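Cobalamin biosynthesis protein CobN (PDB 7C6O) is the large, catalytic subunit of cobaltochelatase, which probably inserts cobalt into the corrin ring in an ATP-dependent step of cobalamin biosynthesis. Local coordinates at residues A1144-V1147 against D1148-G1152; A1189-G1192 against M1193-L1197; E1212-D1215 against G1216-V1220. All coordinates share one frame; numbering follows the deposited sequence.

Overall arrangement
The three contacts lie in series near the C-terminus, each within a single helix: 1136-1157, 1187-1203 and 1211-1226. Contact 1 is buried, contact 2 partly buried, and contact 3 lies at the surface, the farthest from the centre of the chain. Contact 2 touches both others. It meets contact 1 through the salt bridge between Asp1148 and Arg1196 and through small-residue packing of Ala1144 on Ala1189. It meets contact 3 by packing, chiefly of apolar side chains, Leu1190 on Val1220 and Leu1197 on Leu1217. Contacts 1 and 3 do not touch. Inside the helices the chemistry changes from an aromatic ring on alanine, through leucine on methionine, to an aspartate-arginine salt bridge at the surface.

Contact 1. Residues A1144-V1147 against D1148-G1152; sequences AATV and DYLFG
Tyr1149 lies back along its helix over Ala1145, one turn earlier. Its CG stands beside the backbone N and anti to the carbonyl carbon (chi1 -56°), which turns the ring toward the preceding turn. Tyr1149 CB sits 3.6 Å from Ala1145 O. Ala1145 O is 3.1 Å from Tyr1149 CG, above one face of the ring and offset toward its rim. CD1 and CD2 stay near it too. Farther out the methyl takes over: Tyr1149 CE2 is 3.6 Å from Ala1145 CB, and CZ and OH also lie beside that methyl. Ala1145 O accepts the Tyr1149 N-H as well, at 2.9 Å from N, so the ring covers an oxygen already used by the helix.

Leu1150 and Thr1146 run side by side, with Leu1150 CD1 4.0 Å from Thr1146 CG2. Thr1146 OG1 turns away to Glu1142 O and Arg1122. On another side of the helix a water donates to Ala1144 O at 2.8 Å and weakly to Asp1148 OD1. Ala1144 O also accepts the Asp1148 N-H. The stronger partner of OD1 is Arg1196 on helix 1187-1203, in a salt bridge. Val1147 packs on Leu1168 and Tyr1172. The Ala1145-Tyr1149 and Thr1146-Leu1150 pairs are i to i+4 packing within an alpha helix. This part of helix 1136-1157 is largely buried, between helices 1162-1174 and 1187-1203 on some sides and helix 1072-1089 on another.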
# COMPACT_ATOMS: atom_id res chain seq x y z
N ALA A 1144 -1.43 19.44 -17.66
CA ALA A 1144 -1.11 20.48 -16.69
C ALA A 1144 -0.31 19.93 -15.52
O ALA A 1144 0.60 20.60 -15.02
CB ALA A 1144 -2.39 21.14 -16.19
N ALA A 1145 -0.63 18.72 -15.06
CA ALA A 1145 0.13 18.12 -13.98
C ALA A 1145 1.57 17.88 -14.39
O ALA A 1145 2.49 18.08 -13.59
CB ALA A 1145 -0.52 16.81 -13.53
N THR A 1146 1.79 17.47 -15.64
CA THR A 1146 3.14 17.26 -16.14
C THR A 1146 3.96 18.55 -16.06
O THR A 1146 5.14 18.52 -15.68
CB THR A 1146 3.10 16.74 -17.58
OG1 THR A 1146 2.46 15.45 -17.60
CG2 THR A 1146 4.51 16.60 -18.15
N VAL A 1147 3.35 19.69 -16.39
CA VAL A 1147 4.06 20.96 -16.26
C VAL A 1147 4.44 21.21 -14.81
O VAL A 1147 5.57 21.63 -14.51
CB VAL A 1147 3.21 22.11 -16.84
CG1 VAL A 1147 3.90 23.44 -16.59
CG2 VAL A 1147 2.97 21.90 -18.33
N ASP A 1148 3.52 20.95 -13.88
CA ASP A 1148 3.79 21.19 -12.47
C ASP A 1148 4.90 20.28 -11.95
O ASP A 1148 5.74 20.71 -11.15
CB ASP A 1148 2.52 20.98 -11.65
CG ASP A 1148 1.57 22.17 -11.72
OD1 ASP A 1148 1.98 23.25 -12.19
OD2 ASP A 1148 0.40 22.01 -11.29
N TYR A 1149 4.91 19.01 -12.38
CA TYR A 1149 5.88 18.07 -11.84
C TYR A 1149 7.26 18.28 -12.45
O TYR A 1149 8.27 18.12 -11.76
CB TYR A 1149 5.39 16.63 -12.05
CG TYR A 1149 4.02 16.39 -11.45
CD1 TYR A 1149 3.55 17.16 -10.39
CD2 TYR A 1149 3.19 15.39 -11.95
CE1 TYR A 1149 2.30 16.95 -9.84
CE2 TYR A 1149 1.93 15.17 -11.40
CZ TYR A 1149 1.50 15.95 -10.35
OH TYR A 1149 0.25 15.74 -9.80
N LEU A 1150 7.32 18.64 -13.74
CA LEU A 1150 8.59 19.08 -14.31
C LEU A 1150 9.11 20.31 -13.59
O LEU A 1150 10.30 20.40 -13.28
CB LEU A 1150 8.42 19.36 -15.80
CG LEU A 1150 8.28 18.13 -16.70
CD1 LEU A 1150 8.04 18.56 -18.14
CD2 LEU A 1150 9.51 17.24 -16.60
N PHE A 1151 8.22 21.27 -13.29
CA PHE A 1151 8.61 22.44 -12.51
C PHE A 1151 9.14 22.03 -11.14
O PHE A 1151 10.16 22.54 -10.68
CB PHE A 1151 7.42 23.39 -12.38
CG PHE A 1151 7.69 24.59 -11.51
CD1 PHE A 1151 8.20 25.76 -12.05
CD2 PHE A 1151 7.42 24.56 -10.14
CE1 PHE A 1151 8.44 26.87 -11.26
CE2 PHE A 1151 7.66 25.67 -9.35
CZ PHE A 1151 8.17 26.82 -9.91
N GLY A 1152 8.44 21.11 -10.47
CA GLY A 1152 8.88 20.66 -9.16
C GLY A 1152 10.27 20.04 -9.20
O GLY A 1152 11.11 20.31 -8.34
O HOH W 1 0.40 23.41 -14.67

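Contact 2. Residues A1189-G1192 against M1193-L1197; sequences ALHG and MAERL
Four successive i to i+4 backbone bonds join Ala1189-Gly1192 to Met1193-Arg1196 in regular alpha-helical geometry, the straightest being Ala1194 N to Leu1190 O (N-H...O 175°). Leu1190 and Met1193, three residues apart, meet through their terminal methyls. Met1193 CE lies 3.7 Å from Leu1190 CD1 and 3.9 Å from Leu1190 CA. The methionine chain is extended at chi2 but bends at chi3 (-46°), which brings CE back to the leucine. Nearer its root, Met1193 CG lies 3.3 Å from Ala1189 O. The pair rests on Met1182 of helix 1176-1185.

Elsewhere on the helix His1191 and Glu1195 are one turn apart. Carboxylate oxygen OE2 of Glu1195 approaches His1191 CE1 at 3.4 Å, with the ring and carboxylate planes 77° apart. Glu1195 OE2 is 4.1 Å from His1191 ND1, so the two ionisable groups are neighbours without touching through their charged atoms. The histidine is hydrogen-bonded to another acid: NE2 to Glu1225 of helix 1211-1226. Two acids beside the ring may favour its protonated form, though its charge is not seen.

Arg1196 heads away from the preceding turn, its chain bent at chi2 and chi3. Its NH1 meets Glu1199 in a salt bridge and bonds to Ile1011 O. Helix 1187-1203 thus packs between helices 1136-1157 and 1211-1226, as a middle member of an all-helical C-terminal bundle.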
# COMPACT_ATOMS: atom_id res chain seq x y z
N ALA A 1189 -6.99 24.41 -15.99
CA ALA A 1189 -5.67 23.83 -16.14
C ALA A 1189 -4.81 24.64 -17.09
O ALA A 1189 -3.59 24.77 -16.89
CB ALA A 1189 -5.79 22.38 -16.62
N LEU A 1190 -5.42 25.20 -18.15
CA LEU A 1190 -4.68 26.08 -19.05
C LEU A 1190 -4.16 27.30 -18.31
O LEU A 1190 -3.01 27.72 -18.51
CB LEU A 1190 -5.58 26.49 -20.22
CG LEU A 1190 -4.97 27.48 -21.21
CD1 LEU A 1190 -3.74 26.89 -21.89
CD2 LEU A 1190 -6.00 27.91 -22.25
N HIS A 1191 -4.99 27.89 -17.45
CA HIS A 1191 -4.55 29.02 -16.64
C HIS A 1191 -3.39 28.62 -15.74
O HIS A 1191 -2.40 29.35 -15.63
CB HIS A 1191 -5.72 29.54 -15.81
CG HIS A 1191 -5.44 30.83 -15.10
ND1 HIS A 1191 -4.83 30.88 -13.87
CD2 HIS A 1191 -5.70 32.11 -15.45
CE1 HIS A 1191 -4.71 32.14 -13.49
NE2 HIS A 1191 -5.23 32.91 -14.43
N GLY A 1192 -3.48 27.45 -15.10
CA GLY A 1192 -2.42 27.01 -14.21
C GLY A 1192 -1.11 26.74 -14.94
O GLY A 1192 -0.03 27.00 -14.40
N MET A 1193 -1.19 26.22 -16.17
CA MET A 1193 0.01 25.97 -16.96
C MET A 1193 0.72 27.27 -17.31
O MET A 1193 1.94 27.40 -17.14
CB MET A 1193 -0.34 25.21 -18.24
CG MET A 1193 -0.65 23.75 -18.07
SD MET A 1193 -0.71 22.93 -19.67
CE MET A 1193 -1.71 24.07 -20.60
N ALA A 1194 -0.03 28.25 -17.83
CA ALA A 1194 0.57 29.53 -18.16
C ALA A 1194 1.15 30.20 -16.92
O ALA A 1194 2.24 30.77 -16.97
CB ALA A 1194 -0.47 30.44 -18.82
N GLU A 1195 0.43 30.12 -15.80
CA GLU A 1195 0.93 30.70 -14.56
C GLU A 1195 2.22 30.02 -14.12
O GLU A 1195 3.18 30.69 -13.71
CB GLU A 1195 -0.13 30.59 -13.47
CG GLU A 1195 -0.14 31.73 -12.49
CD GLU A 1195 -1.26 31.61 -11.47
OE1 GLU A 1195 -1.33 30.57 -10.79
OE2 GLU A 1195 -2.07 32.56 -11.37
N ARG A 1196 2.28 28.69 -14.21
CA ARG A 1196 3.46 27.97 -13.74
C ARG A 1196 4.67 28.26 -14.63
O ARG A 1196 5.79 28.42 -14.13
CB ARG A 1196 3.19 26.47 -13.69
CG ARG A 1196 4.29 25.69 -12.98
CD ARG A 1196 4.27 25.95 -11.48
NE ARG A 1196 3.20 25.21 -10.83
CZ ARG A 1196 2.86 25.34 -9.55
NH1 ARG A 1196 3.52 26.20 -8.78
NH2 ARG A 1196 1.88 24.62 -9.04
N LEU A 1197 4.47 28.35 -15.95
CA LEU A 1197 5.58 28.65 -16.84
C LEU A 1197 6.08 30.08 -16.62
O LEU A 1197 7.29 30.33 -16.64
CB LEU A 1197 5.16 28.44 -18.29
CG LEU A 1197 4.84 26.98 -18.65
CD1 LEU A 1197 3.99 26.89 -19.91
CD2 LEU A 1197 6.13 26.18 -18.82

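Contact 3. Residues E1212-D1215 against G1216-V1220; sequences ETLD and GLRQV
Arg1218 folds back over the preceding turn to meet Asp1215 and Leu1214 in different ways. Its CG stands beside the backbone N (chi1 -60°), which sends the extended chain back to where the guanidinium reaches Asp1215. Asp1215 comes to the edge of the guanidinium, near its plane. Asp1215 OD1 and Arg1218 NH1 form a salt bridge at 2.8 Å. Carboxylate and guanidinium are turned 52° against each other, and one oxygen meets one nitrogen in a single-point bridge.

Leu1214 takes a face of the same group instead. Its CB lies over the guanidinium, 3.7 Å from NH1 of Arg1218, while its CD1 is 3.9 Å from NH2. The flat group therefore has a carboxylate at its edge and Leu1214 CB over one face, with CD1 near NH2 off the rim. Nearer the backbone, Arg1218 CG lies 3.2 Å from Leu1214 O, which also accepts the Arg1218 N-H.

An i to i+3 salt bridge of this kind is a common surface feature of amphipathic alpha helices, and helix 1211-1226 has that character. Its polar flank carries Asp1215, Arg1218 and Gln1219, whose NE2 bonds to Glu1223. Its apolar flank carries Leu1217 and Val1220, which pack on helices 1162-1174 and 1187-1203. Leu1214 joins the two flanks: it also touches Leu1198 and Ala1201 of helix 1187-1203. Leu1214 CD2 makes a looser contact with Leu1217 CD1, at 4.3 Å.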
# COMPACT_ATOMS: atom_id res chain seq x y z
N GLU A 1212 8.67 37.87 -26.43
CA GLU A 1212 7.43 37.60 -27.14
C GLU A 1212 6.72 36.37 -26.57
O GLU A 1212 5.48 36.33 -26.52
CB GLU A 1212 7.70 37.41 -28.64
CG GLU A 1212 6.45 37.10 -29.46
CD GLU A 1212 6.75 36.71 -30.89
OE1 GLU A 1212 7.88 36.96 -31.36
OE2 GLU A 1212 5.85 36.15 -31.55
N THR A 1213 7.49 35.37 -26.15
CA THR A 1213 6.89 34.16 -25.59
C THR A 1213 6.22 34.45 -24.25
O THR A 1213 5.11 33.98 -23.99
CB THR A 1213 7.95 33.07 -25.45
OG1 THR A 1213 8.57 32.85 -26.72
CG2 THR A 1213 7.34 31.76 -24.96
N LEU A 1214 6.88 35.23 -23.38
CA LEU A 1214 6.25 35.61 -22.12
C LEU A 1214 4.99 36.43 -22.35
O LEU A 1214 3.98 36.25 -21.65
CB LEU A 1214 7.24 36.37 -21.24
CG LEU A 1214 8.48 35.61 -20.76
CD1 LEU A 1214 9.26 36.44 -19.76
CD2 LEU A 1214 8.10 34.27 -20.17
N ASP A 1215 5.01 37.33 -23.34
CA ASP A 1215 3.81 38.10 -23.67
C ASP A 1215 2.67 37.18 -24.09
O ASP A 1215 1.51 37.40 -23.73
CB ASP A 1215 4.11 39.12 -24.77
CG ASP A 1215 5.01 40.24 -24.29
OD1 ASP A 1215 5.07 40.49 -23.07
OD2 ASP A 1215 5.66 40.88 -25.15
N GLY A 1216 2.99 36.14 -24.88
CA GLY A 1216 1.96 35.17 -25.24
C GLY A 1216 1.40 34.45 -24.04
O GLY A 1216 0.19 34.21 -23.96
N LEU A 1217 2.26 34.09 -23.08
CA LEU A 1217 1.78 33.43 -21.87
C LEU A 1217 0.88 34.35 -21.05
O LEU A 1217 -0.16 33.91 -20.55
CB LEU A 1217 2.97 32.95 -21.03
CG LEU A 1217 3.67 31.70 -21.56
CD1 LEU A 1217 4.98 31.44 -20.83
CD2 LEU A 1217 2.74 30.50 -21.44
N ARG A 1218 1.26 35.62 -20.91
CA ARG A 1218 0.42 36.56 -20.18
C ARG A 1218 -0.92 36.77 -20.88
O ARG A 1218 -1.95 36.94 -20.22
CB ARG A 1218 1.16 37.89 -20.00
CG ARG A 1218 2.46 37.78 -19.22
CD ARG A 1218 3.10 39.14 -19.00
NE ARG A 1218 4.44 39.03 -18.45
CZ ARG A 1218 5.56 39.22 -19.14
NH1 ARG A 1218 5.50 39.56 -20.42
NH2 ARG A 1218 6.74 39.10 -18.55
N GLN A 1219 -0.92 36.77 -22.21
CA GLN A 1219 -2.17 36.90 -22.95
C GLN A 1219 -3.08 35.71 -22.69
O GLN A 1219 -4.30 35.87 -22.53
CB GLN A 1219 -1.89 37.05 -24.44
CG GLN A 1219 -3.13 36.98 -25.32
CD GLN A 1219 -4.00 38.23 -25.22
OE1 GLN A 1219 -3.61 39.22 -24.60
NE2 GLN A 1219 -5.17 38.18 -25.84
N VAL A 1220 -2.51 34.50 -22.64
CA VAL A 1220 -3.31 33.31 -22.34
C VAL A 1220 -3.94 33.43 -20.96
O VAL A 1220 -5.12 33.11 -20.77
CB VAL A 1220 -2.44 32.04 -22.46
CG1 VAL A 1220 -3.22 30.82 -21.99
CG2 VAL A 1220 -1.97 31.85 -23.90